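Long-range contacts in oxidoreductase (Listeria innocua, PDB 3E18), which probably acts as an NAD-dependent dehydrogenase of the GFO/IDH/MocA family, binding the dinucleotide in a Rossmann fold, though its substrate is unknown: residues K194-N199 with E336-A341; D210-F215 with A224-G229; V9-G14 with G34-L39. All coordinates share one frame; numbering follows the deposited sequence.

Contact 1 (K194-N199 with E336-A341); sequences KSVSAN and EAIFEA
Val196 and Ala198, two residues apart on strand 193-201 and so on the same face of it, turn their side chains toward helix 325-344 and meet Ala337, Ile338 and Ala341. Two kinds of contact hold the surfaces together. The first is aliphatic side chain against aliphatic side chain. Val196 divides its two branches between neighbouring helix residues: the CG1 methyl, anti to the backbone N (chi1 -169°), lies 3.6 Å from the CG1 methylene of Ile338, while CG2 reaches CB of Ala337 at 4.0 Å. The side chains of Val196 and Ile338 cross at about a right angle. Ile338 has a second branch for the strand, its CG2 standing 3.8 Å from CB of Ala198, so that one residue fills the space beside both.

The second kind sets a methyl group against the backbone. CB of Ala341 rests over the strand, 3.7 Å from O of Val196 and 3.8 Å from N of Ala198, and CB of Ala198 in turn sits 3.7 Å from O of Ile338. Small side chains suit these places, because the strand and helix axes come within 6.7 Å at an angle of 56°. Leu182 of helix 173-188 also packs on Ile338, and Val348 on Ala341. Segment 336-341 thus probably keeps its place on the strand by fit and burial of apolar surface, not by directional bonds between the two segments.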
loop_
_atom_site.group_PDB
_atom_site.type_symbol
_atom_site.label_atom_id
_atom_site.label_comp_id
_atom_site.label_asym_id
_atom_site.label_seq_id
_atom_site.Cartn_x
_atom_site.Cartn_y
_atom_site.Cartn_z
ATOM N N LYS A 194 -1.408 -2.180 -17.826
ATOM C CA LYS A 194 -0.106 -1.770 -18.327
ATOM C C LYS A 194 1.022 -2.480 -17.575
ATOM O O LYS A 194 1.966 -2.969 -18.194
ATOM C CB LYS A 194 0.055 -0.255 -18.199
ATOM C CG LYS A 194 1.217 0.315 -19.006
ATOM C CD LYS A 194 1.859 1.514 -18.321
ATOM C CE LYS A 194 1.275 2.829 -18.794
ATOM N NZ LYS A 194 1.730 3.172 -20.174
ATOM N N SER A 195 0.931 -2.543 -16.245
ATOM C CA SER A 195 1.998 -3.165 -15.463
ATOM C C SER A 195 1.507 -3.762 -14.153
ATOM O O SER A 195 0.463 -3.367 -13.637
ATOM C CB SER A 195 3.109 -2.146 -15.189
ATOM O OG SER A 195 2.669 -1.108 -14.319
ATOM N N VAL A 196 2.275 -4.717 -13.626
ATOM C CA VAL A 196 1.948 -5.426 -12.372
ATOM C C VAL A 196 3.240 -5.703 -11.618
ATOM O O VAL A 196 4.190 -6.237 -12.200
ATOM C CB VAL A 196 1.337 -6.834 -12.649
ATOM C CG1 VAL A 196 0.754 -7.440 -11.376
ATOM C CG2 VAL A 196 0.310 -6.795 -13.737
ATOM N N SER A 197 3.278 -5.381 -10.325
ATOM C CA SER A 197 4.343 -5.870 -9.467
ATOM C C SER A 197 3.592 -6.605 -8.365
ATOM O O SER A 197 2.440 -6.300 -8.116
ATOM C CB SER A 197 5.145 -4.707 -8.887
ATOM O OG SER A 197 4.371 -3.884 -8.035
ATOM N N ALA A 198 4.227 -7.574 -7.747
ATOM C CA ALA A 198 3.554 -8.374 -6.706
ATOM C C ALA A 198 4.558 -9.001 -5.801
ATOM O O ALA A 198 5.717 -9.197 -6.170
ATOM C CB ALA A 198 2.669 -9.476 -7.340
ATOM N N ASN A 199 4.102 -9.311 -4.596
ATOM C CA ASN A 199 4.900 -10.074 -3.655
ATOM C C ASN A 199 3.940 -10.999 -2.950
ATOM O O ASN A 199 2.803 -10.635 -2.672
ATOM C CB ASN A 199 5.699 -9.144 -2.701
ATOM C CG ASN A 199 5.604 -9.583 -1.232
ATOM O OD1 ASN A 199 6.251 -10.559 -0.797
ATOM N ND2 ASN A 199 4.824 -8.832 -0.449
ATOM N N GLU A 336 -1.357 -14.803 -13.970
ATOM C CA GLU A 336 -0.083 -15.266 -14.515
ATOM C C GLU A 336 1.006 -14.191 -14.409
ATOM O O GLU A 336 2.137 -14.503 -14.011
ATOM C CB GLU A 336 -0.263 -15.737 -15.956
ATOM C CG GLU A 336 -1.041 -17.043 -16.042
ATOM C CD GLU A 336 -1.423 -17.436 -17.451
ATOM O OE1 GLU A 336 -1.514 -16.562 -18.347
ATOM O OE2 GLU A 336 -1.625 -18.642 -17.662
ATOM N N ALA A 337 0.657 -12.939 -14.739
ATOM C CA ALA A 337 1.556 -11.785 -14.533
ATOM C C ALA A 337 1.951 -11.607 -13.068
ATOM O O ALA A 337 3.101 -11.300 -12.768
ATOM C CB ALA A 337 0.940 -10.511 -15.065
ATOM N N ILE A 338 1.003 -11.824 -12.162
ATOM C CA ILE A 338 1.260 -11.660 -10.730
ATOM C C ILE A 338 2.279 -12.692 -10.274
ATOM O O ILE A 338 3.243 -12.354 -9.580
ATOM C CB ILE A 338 -0.056 -11.751 -9.919
ATOM C CG1 ILE A 338 -0.797 -10.413 -10.011
ATOM C CG2 ILE A 338 0.190 -12.131 -8.458
ATOM C CD1 ILE A 338 -2.242 -10.469 -9.541
ATOM N N PHE A 339 2.069 -13.945 -10.672
ATOM C CA PHE A 339 2.966 -15.030 -10.272
ATOM C C PHE A 339 4.374 -14.840 -10.815
ATOM O O PHE A 339 5.363 -15.057 -10.108
ATOM C CB PHE A 339 2.394 -16.367 -10.707
ATOM C CG PHE A 339 1.379 -16.907 -9.754
ATOM C CD1 PHE A 339 1.674 -16.998 -8.395
ATOM C CD2 PHE A 339 0.138 -17.330 -10.201
ATOM C CE1 PHE A 339 0.747 -17.495 -7.503
ATOM C CE2 PHE A 339 -0.799 -17.852 -9.300
ATOM C CZ PHE A 339 -0.489 -17.930 -7.961
ATOM N N GLU A 340 4.446 -14.406 -12.067
ATOM C CA GLU A 340 5.708 -14.084 -12.706
ATOM C C GLU A 340 6.412 -12.908 -12.008
ATOM O O GLU A 340 7.624 -12.968 -11.755
ATOM C CB GLU A 340 5.474 -13.764 -14.182
ATOM C CG GLU A 340 6.773 -13.526 -14.959
ATOM C CD GLU A 340 6.555 -12.910 -16.327
ATOM O OE1 GLU A 340 5.440 -13.030 -16.892
ATOM O OE2 GLU A 340 7.513 -12.301 -16.846
ATOM N N ALA A 341 5.655 -11.856 -11.692
ATOM C CA ALA A 341 6.199 -10.666 -11.025
ATOM C C ALA A 341 6.799 -11.017 -9.678
ATOM O O ALA A 341 7.904 -10.585 -9.349
ATOM C CB ALA A 341 5.111 -9.576 -10.873
#

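Contact 2 (D210-F215 with A224-G229); sequences DGFVTF and AQIEVG
Phe212 and Val228 exchange a pair of backbone hydrogen bonds, Phe212 N to Val228 O at 3.0 Å and Val228 N to Phe212 O at 3.1 Å, and Thr214 and Ile226 do the same two residues along. These are the hydrogen-bonded pairs of an antiparallel hairpin formed by strands 211-218 and 223-229. Val213 with Glu227 lies between them and Phe215 with Gln225 follows beyond Thr214; at these non-hydrogen-bonded pairs CA-H groups approach carbonyl oxygens instead, as Gln225 CA does Thr214 O at 3.2 Å.

On the face carrying Val213, Gln225 and Glu227, the amide of Gln225 gives a hydrogen bond from NE2 to Glu227 OE1 (2.9 Å), arriving nearly along the C-O axis and in the amide plane. Both chains are extended, which brings their ends level, and CG2 of Val213 packs 3.6 Å from Gln225 NE2 beside this bond. The other carboxylate oxygen of Glu227 takes a hydrogen bond from His154, while Gln225 OE1 is bonded to Gln225 of the second subunit.

The opposite face is mostly apolar. Phe212 has CG between its backbone N and carbonyl carbon (chi1 69°), which carries the ring over the neighbouring strand: CE2 meets Val228 CG2 at 3.4 Å, CE1 meets Ile226 CG2 at 4.1 Å, and Val228 N lies above one ring face, displaced toward the rim. CG2 of Thr214 meets the edge of the ring in its plane and touches Ile226 CB at 3.7 Å, while its hydroxyl is bonded to Ser197 O of the next strand. Helix 173-188 packs on this side through Val174, Leu181 and Trp177.

The hairpin has two chemistries: a largely apolar face suited to a helix, and a face whose buried amide and carboxylate are paired with each other and, through Gln225, with the partner subunit.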
loop_
_atom_site.group_PDB
_atom_site.type_symbol
_atom_site.label_atom_id
_atom_site.label_comp_id
_atom_site.label_asym_id
_atom_site.label_seq_id
_atom_site.Cartn_x
_atom_site.Cartn_y
_atom_site.Cartn_z
ATOM N N ASP A 210 -0.008 -17.679 1.246
ATOM C CA ASP A 210 -1.078 -17.489 2.225
ATOM C C ASP A 210 -1.593 -16.053 2.142
ATOM O O ASP A 210 -2.443 -15.611 2.922
ATOM C CB ASP A 210 -0.616 -17.869 3.637
ATOM C CG ASP A 210 0.613 -17.091 4.096
ATOM O OD1 ASP A 210 0.519 -15.857 4.234
ATOM O OD2 ASP A 210 1.666 -17.721 4.350
ATOM N N GLY A 211 -1.048 -15.309 1.188
ATOM C CA GLY A 211 -1.482 -13.961 0.986
ATOM C C GLY A 211 -0.630 -13.339 -0.098
ATOM O O GLY A 211 0.373 -13.902 -0.502
ATOM N N PHE A 212 -1.016 -12.151 -0.522
ATOM C CA PHE A 212 -0.251 -11.416 -1.530
ATOM C C PHE A 212 -0.586 -9.945 -1.497
ATOM O O PHE A 212 -1.555 -9.531 -0.850
ATOM C CB PHE A 212 -0.516 -11.981 -2.926
ATOM C CG PHE A 212 -1.901 -11.718 -3.443
ATOM C CD1 PHE A 212 -2.130 -10.675 -4.331
ATOM C CD2 PHE A 212 -2.978 -12.515 -3.053
ATOM C CE1 PHE A 212 -3.406 -10.410 -4.808
ATOM C CE2 PHE A 212 -4.256 -12.256 -3.540
ATOM C CZ PHE A 212 -4.460 -11.200 -4.419
ATOM N N VAL A 213 0.199 -9.165 -2.238
ATOM C CA VAL A 213 -0.170 -7.807 -2.532
ATOM C C VAL A 213 0.292 -7.589 -3.964
ATOM O O VAL A 213 1.295 -8.157 -4.377
ATOM C CB VAL A 213 0.463 -6.789 -1.529
ATOM C CG1 VAL A 213 1.945 -7.076 -1.301
ATOM C CG2 VAL A 213 0.242 -5.347 -1.981
ATOM N N THR A 214 -0.464 -6.818 -4.719
ATOM C CA THR A 214 -0.072 -6.460 -6.065
ATOM C C THR A 214 -0.379 -4.990 -6.344
ATOM O O THR A 214 -1.352 -4.459 -5.835
ATOM C CB THR A 214 -0.721 -7.419 -7.107
ATOM O OG1 THR A 214 -0.407 -6.981 -8.433
ATOM C CG2 THR A 214 -2.230 -7.494 -6.941
ATOM N N PHE A 215 0.451 -4.324 -7.150
ATOM C CA PHE A 215 0.177 -2.952 -7.506
ATOM C C PHE A 215 0.045 -2.957 -9.012
ATOM O O PHE A 215 0.975 -3.352 -9.727
ATOM C CB PHE A 215 1.311 -2.008 -7.057
ATOM C CG PHE A 215 0.936 -0.527 -7.077
ATOM C CD1 PHE A 215 0.423 0.085 -5.943
ATOM C CD2 PHE A 215 1.110 0.249 -8.231
ATOM C CE1 PHE A 215 0.074 1.448 -5.943
ATOM C CE2 PHE A 215 0.767 1.596 -8.241
ATOM C CZ PHE A 215 0.251 2.202 -7.086
ATOM N N ALA A 224 -4.081 0.562 -8.786
ATOM C CA ALA A 224 -4.817 -0.229 -7.798
ATOM C C ALA A 224 -3.861 -1.036 -7.009
ATOM O O ALA A 224 -2.837 -1.451 -7.518
ATOM C CB ALA A 224 -5.842 -1.147 -8.478
ATOM N N GLN A 225 -4.212 -1.272 -5.750
ATOM C CA GLN A 225 -3.456 -2.178 -4.935
ATOM C C GLN A 225 -4.465 -3.189 -4.449
ATOM O O GLN A 225 -5.490 -2.790 -3.909
ATOM C CB GLN A 225 -2.824 -1.452 -3.754
ATOM C CG GLN A 225 -2.030 -2.392 -2.825
ATOM C CD GLN A 225 -1.240 -1.650 -1.763
ATOM O OE1 GLN A 225 -0.818 -0.522 -1.977
ATOM N NE2 GLN A 225 -1.045 -2.282 -0.599
ATOM N N ILE A 226 -4.183 -4.474 -4.679
ATOM C CA ILE A 226 -5.072 -5.578 -4.279
ATOM C C ILE A 226 -4.329 -6.419 -3.276
ATOM O O ILE A 226 -3.156 -6.751 -3.453
ATOM C CB ILE A 226 -5.497 -6.469 -5.495
ATOM C CG1 ILE A 226 -6.050 -5.619 -6.655
ATOM C CG2 ILE A 226 -6.410 -7.607 -5.060
ATOM C CD1 ILE A 226 -7.226 -4.709 -6.323
ATOM N N GLU A 227 -4.996 -6.813 -2.207
ATOM C CA GLU A 227 -4.234 -7.483 -1.188
ATOM C C GLU A 227 -5.156 -8.508 -0.571
ATOM O O GLU A 227 -6.352 -8.266 -0.464
ATOM C CB GLU A 227 -3.865 -6.410 -0.175
ATOM C CG GLU A 227 -2.845 -6.714 0.846
ATOM C CD GLU A 227 -2.488 -5.450 1.596
ATOM O OE1 GLU A 227 -1.771 -4.583 1.039
ATOM O OE2 GLU A 227 -2.956 -5.312 2.737
ATOM N N VAL A 228 -4.604 -9.667 -0.243
ATOM C CA VAL A 228 -5.288 -10.660 0.580
ATOM C C VAL A 228 -4.296 -11.025 1.640
ATOM O O VAL A 228 -3.108 -11.170 1.357
ATOM C CB VAL A 228 -5.697 -11.929 -0.219
ATOM C CG1 VAL A 228 -6.277 -13.027 0.715
ATOM C CG2 VAL A 228 -6.737 -11.600 -1.273
ATOM N N GLY A 229 -4.765 -11.186 2.871
ATOM C CA GLY A 229 -3.886 -11.656 3.910
ATOM C C GLY A 229 -4.689 -12.577 4.807
ATOM O O GLY A 229 -5.879 -12.341 5.027
#

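Contact 3 (V9-G14 with G34-L39); sequences VIVGYG and GVFDIL. With NAD (nicotinamide-adenine-dinucleotide), chain E.
Asp37 reaches from the end of strand 30-36 to the glycine-rich turn and the NAD. Its CB lies 4.1 Å from CB of Tyr13. CG stands anti to the backbone N (chi1 -163°), which carries the carboxylate between the turn and the adenosine ribose. OD2 of Asp37 accepts Tyr13 N at 2.7 Å through its anti lone pair. The ribose hydroxyl O3B of NAD is a second donor to Asp37 OD2, at 2.8 Å. OD1 takes the other hydroxyl, O2B, at 2.7 Å, and with its anti lone pair accepts Leu39 N, closing an Asx turn before helix 40-47. A carboxylate suits this place because it can accept from both ribose hydroxyls at once.

This is the beta-alpha-beta unit of a Rossmann fold, with Gly12 and Gly14 fitting its GxGxxG pattern; Gly14, without a side chain, lets its CA come 3.2 Å from NAD O5B. The parallel strands are joined by Ile10 N to Gly34 O, Phe36 N to Ile10 O and Gly12 N to Phe36 O, the last nearly straight (172°). Val35 CG1 packs on Tyr13 CB at 3.7 Å. CE2 of Phe36 approaches adenine C2A at 3.7 Å, and Ile38 CG2 lies 3.6 Å from adenine C5A.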
loop_
_atom_site.group_PDB
_atom_site.type_symbol
_atom_site.label_atom_id
_atom_site.label_comp_id
_atom_site.label_asym_id
_atom_site.label_seq_id
_atom_site.Cartn_x
_atom_site.Cartn_y
_atom_site.Cartn_z
ATOM N N VAL A 9 -26.931 -30.538 -13.305
ATOM C CA VAL A 9 -26.336 -31.499 -12.371
ATOM C C VAL A 9 -25.124 -30.880 -11.670
ATOM O O VAL A 9 -24.269 -30.257 -12.312
ATOM C CB VAL A 9 -25.988 -32.854 -13.053
ATOM C CG1 VAL A 9 -25.125 -33.743 -12.145
ATOM C CG2 VAL A 9 -27.278 -33.587 -13.467
ATOM N N ILE A 10 -25.084 -31.037 -10.347
ATOM C CA ILE A 10 -23.969 -30.591 -9.515
ATOM C C ILE A 10 -22.865 -31.640 -9.543
ATOM O O ILE A 10 -23.084 -32.795 -9.165
ATOM C CB ILE A 10 -24.421 -30.338 -8.037
ATOM C CG1 ILE A 10 -25.542 -29.289 -7.960
ATOM C CG2 ILE A 10 -23.230 -29.993 -7.118
ATOM C CD1 ILE A 10 -25.203 -27.940 -8.505
ATOM N N VAL A 11 -21.685 -31.235 -10.015
ATOM C CA VAL A 11 -20.503 -32.106 -10.055
ATOM C C VAL A 11 -19.475 -31.593 -9.046
ATOM O O VAL A 11 -18.828 -30.560 -9.255
ATOM C CB VAL A 11 -19.862 -32.147 -11.464
ATOM C CG1 VAL A 11 -18.715 -33.136 -11.499
ATOM C CG2 VAL A 11 -20.909 -32.501 -12.515
ATOM N N GLY A 12 -19.325 -32.326 -7.952
ATOM C CA GLY A 12 -18.497 -31.880 -6.850
ATOM C C GLY A 12 -19.421 -31.439 -5.734
ATOM O O GLY A 12 -19.827 -30.281 -5.675
ATOM N N TYR A 13 -19.763 -32.368 -4.848
ATOM C CA TYR A 13 -20.673 -32.052 -3.761
ATOM C C TYR A 13 -19.911 -31.720 -2.470
ATOM O O TYR A 13 -20.055 -32.385 -1.437
ATOM C CB TYR A 13 -21.678 -33.190 -3.564
ATOM C CG TYR A 13 -22.861 -32.810 -2.711
ATOM C CD1 TYR A 13 -23.839 -31.948 -3.189
ATOM C CD2 TYR A 13 -23.005 -33.327 -1.418
ATOM C CE1 TYR A 13 -24.931 -31.596 -2.402
ATOM C CE2 TYR A 13 -24.077 -32.972 -0.622
ATOM C CZ TYR A 13 -25.040 -32.120 -1.118
ATOM O OH TYR A 13 -26.106 -31.780 -0.319
ATOM N N GLY A 14 -19.094 -30.679 -2.534
ATOM C CA GLY A 14 -18.349 -30.242 -1.362
ATOM C C GLY A 14 -18.994 -29.004 -0.783
ATOM O O GLY A 14 -20.203 -28.816 -0.920
ATOM N N GLY A 34 -29.806 -33.338 -10.175
ATOM C CA GLY A 34 -29.071 -34.291 -9.370
ATOM C C GLY A 34 -27.614 -33.949 -9.121
ATOM O O GLY A 34 -27.154 -32.842 -9.422
ATOM N N VAL A 35 -26.890 -34.923 -8.578
ATOM C CA VAL A 35 -25.556 -34.708 -8.032
ATOM C C VAL A 35 -24.611 -35.855 -8.403
ATOM O O VAL A 35 -24.981 -37.024 -8.322
ATOM C CB VAL A 35 -25.611 -34.602 -6.473
ATOM C CG1 VAL A 35 -24.220 -34.666 -5.863
ATOM C CG2 VAL A 35 -26.326 -33.338 -6.028
ATOM N N PHE A 36 -23.390 -35.512 -8.809
ATOM C CA PHE A 36 -22.294 -36.475 -8.815
ATOM C C PHE A 36 -21.120 -35.994 -7.972
ATOM O O PHE A 36 -20.743 -34.819 -8.019
ATOM C CB PHE A 36 -21.809 -36.790 -10.240
ATOM C CG PHE A 36 -20.620 -37.711 -10.269
ATOM C CD1 PHE A 36 -20.752 -39.050 -9.895
ATOM C CD2 PHE A 36 -19.358 -37.232 -10.615
ATOM C CE1 PHE A 36 -19.651 -39.897 -9.873
ATOM C CE2 PHE A 36 -18.251 -38.080 -10.609
ATOM C CZ PHE A 36 -18.401 -39.413 -10.237
ATOM N N ASP A 37 -20.548 -36.914 -7.206
ATOM C CA ASP A 37 -19.263 -36.689 -6.551
ATOM C C ASP A 37 -18.426 -37.951 -6.699
ATOM O O ASP A 37 -18.964 -39.054 -6.789
ATOM C CB ASP A 37 -19.448 -36.307 -5.079
ATOM C CG ASP A 37 -18.203 -35.661 -4.476
ATOM O OD1 ASP A 37 -17.198 -36.374 -4.244
ATOM O OD2 ASP A 37 -18.236 -34.443 -4.200
ATOM N N ILE A 38 -17.108 -37.787 -6.744
ATOM C CA ILE A 38 -16.202 -38.930 -6.890
ATOM C C ILE A 38 -16.149 -39.808 -5.620
ATOM O O ILE A 38 -15.909 -41.008 -5.702
ATOM C CB ILE A 38 -14.796 -38.472 -7.367
ATOM C CG1 ILE A 38 -14.040 -39.635 -8.017
ATOM C CG2 ILE A 38 -14.021 -37.780 -6.240
ATOM C CD1 ILE A 38 -12.870 -39.213 -8.882
ATOM N N LEU A 39 -16.416 -39.212 -4.464
ATOM C CA LEU A 39 -16.470 -39.965 -3.211
ATOM C C LEU A 39 -17.877 -40.483 -2.932
ATOM O O LEU A 39 -18.855 -39.743 -3.045
ATOM C CB LEU A 39 -15.969 -39.121 -2.036
ATOM C CG LEU A 39 -14.531 -38.583 -2.051
ATOM C CD1 LEU A 39 -14.281 -37.769 -0.803
ATOM C CD2 LEU A 39 -13.483 -39.693 -2.163
HETATM P PA NAD E . -14.388 -29.066 -1.396
HETATM O O1A NAD E . -15.180 -28.676 -0.207
HETATM O O2A NAD E . -13.140 -29.783 -1.081
HETATM O O5B NAD E . -15.297 -29.929 -2.401
HETATM C C5B NAD E . -14.850 -30.405 -3.650
HETATM C C4B NAD E . -15.644 -31.670 -3.959
HETATM O O4B NAD E . -15.350 -32.146 -5.260
HETATM C C3B NAD E . -15.294 -32.789 -2.982
HETATM O O3B NAD E . -16.481 -33.286 -2.412
HETATM C C2B NAD E . -14.625 -33.836 -3.850
HETATM O O2B NAD E . -14.883 -35.151 -3.415
HETATM C C1B NAD E . -15.218 -33.552 -5.218
HETATM N N9A NAD E . -14.371 -34.005 -6.331
HETATM C C8A NAD E . -12.999 -33.989 -6.406
HETATM N N7A NAD E . -12.628 -34.483 -7.611
HETATM C C5A NAD E . -13.746 -34.817 -8.298
HETATM C C6A NAD E . -13.944 -35.370 -9.558
HETATM N N6A NAD E . -12.910 -35.495 -10.387
HETATM N N1A NAD E . -15.237 -35.608 -10.001
HETATM C C2A NAD E . -16.323 -35.308 -9.202
HETATM N N3A NAD E . -16.117 -34.763 -7.951
HETATM C C4A NAD E . -14.850 -34.523 -7.506
HETATM O O3 NAD E . -14.049 -27.736 -2.258
HETATM P PN NAD E . -14.907 -26.393 -2.238
HETATM O O1N NAD E . -14.398 -25.490 -1.171
HETATM O O2N NAD E . -16.353 -26.691 -2.339
HETATM O O5D NAD E . -14.435 -25.703 -3.644
HETATM C C5D NAD E . -14.635 -26.311 -4.902
HETATM C C4D NAD E . -14.527 -25.245 -6.016
HETATM O O4D NAD E . -15.362 -24.143 -5.710
HETATM C C3D NAD E . -13.130 -24.670 -6.164
HETATM O O3D NAD E . -12.898 -24.350 -7.529
HETATM C C2D NAD E . -13.157 -23.372 -5.384
HETATM O O2D NAD E . -12.275 -22.437 -5.960
HETATM C C1D NAD E . -14.607 -22.943 -5.561
HETATM N N1N NAD E . -15.159 -22.074 -4.487
HETATM C C2N NAD E . -15.695 -20.881 -4.880
HETATM C C3N NAD E . -16.248 -19.989 -3.968
HETATM C C7N NAD E . -17.020 -18.815 -4.489
HETATM O O7N NAD E . -17.405 -17.803 -3.597
HETATM N N7N NAD E . -17.346 -18.747 -5.783
HETATM C C4N NAD E . -16.289 -20.337 -2.610
HETATM C C5N NAD E . -15.756 -21.566 -2.208
HETATM C C6N NAD E . -15.202 -22.431 -3.159
#

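In the fold
Contact 3 comes first along the chain and belongs to the parallel sheet of the N-terminal Rossmann domain; contact 2 lies within the mixed sheet that follows, and contact 1 sets helix 325-344 against strand 193-201 of it. Contact 2 falls in sequence between the two halves of contact 1. The centres of contacts 1 and 2 are 11 Å apart, and their strands 193-201 and 211-218 are neighbours, linked where Ser197 O meets Phe215 N. Contact 3 is remote, its centre 35 Å from contact 1 and 33 Å from contact 2. The adenosine end of the NAD, held by contact 3, is thus far from the sheet region where contacts 1 and 2 touch the second subunit.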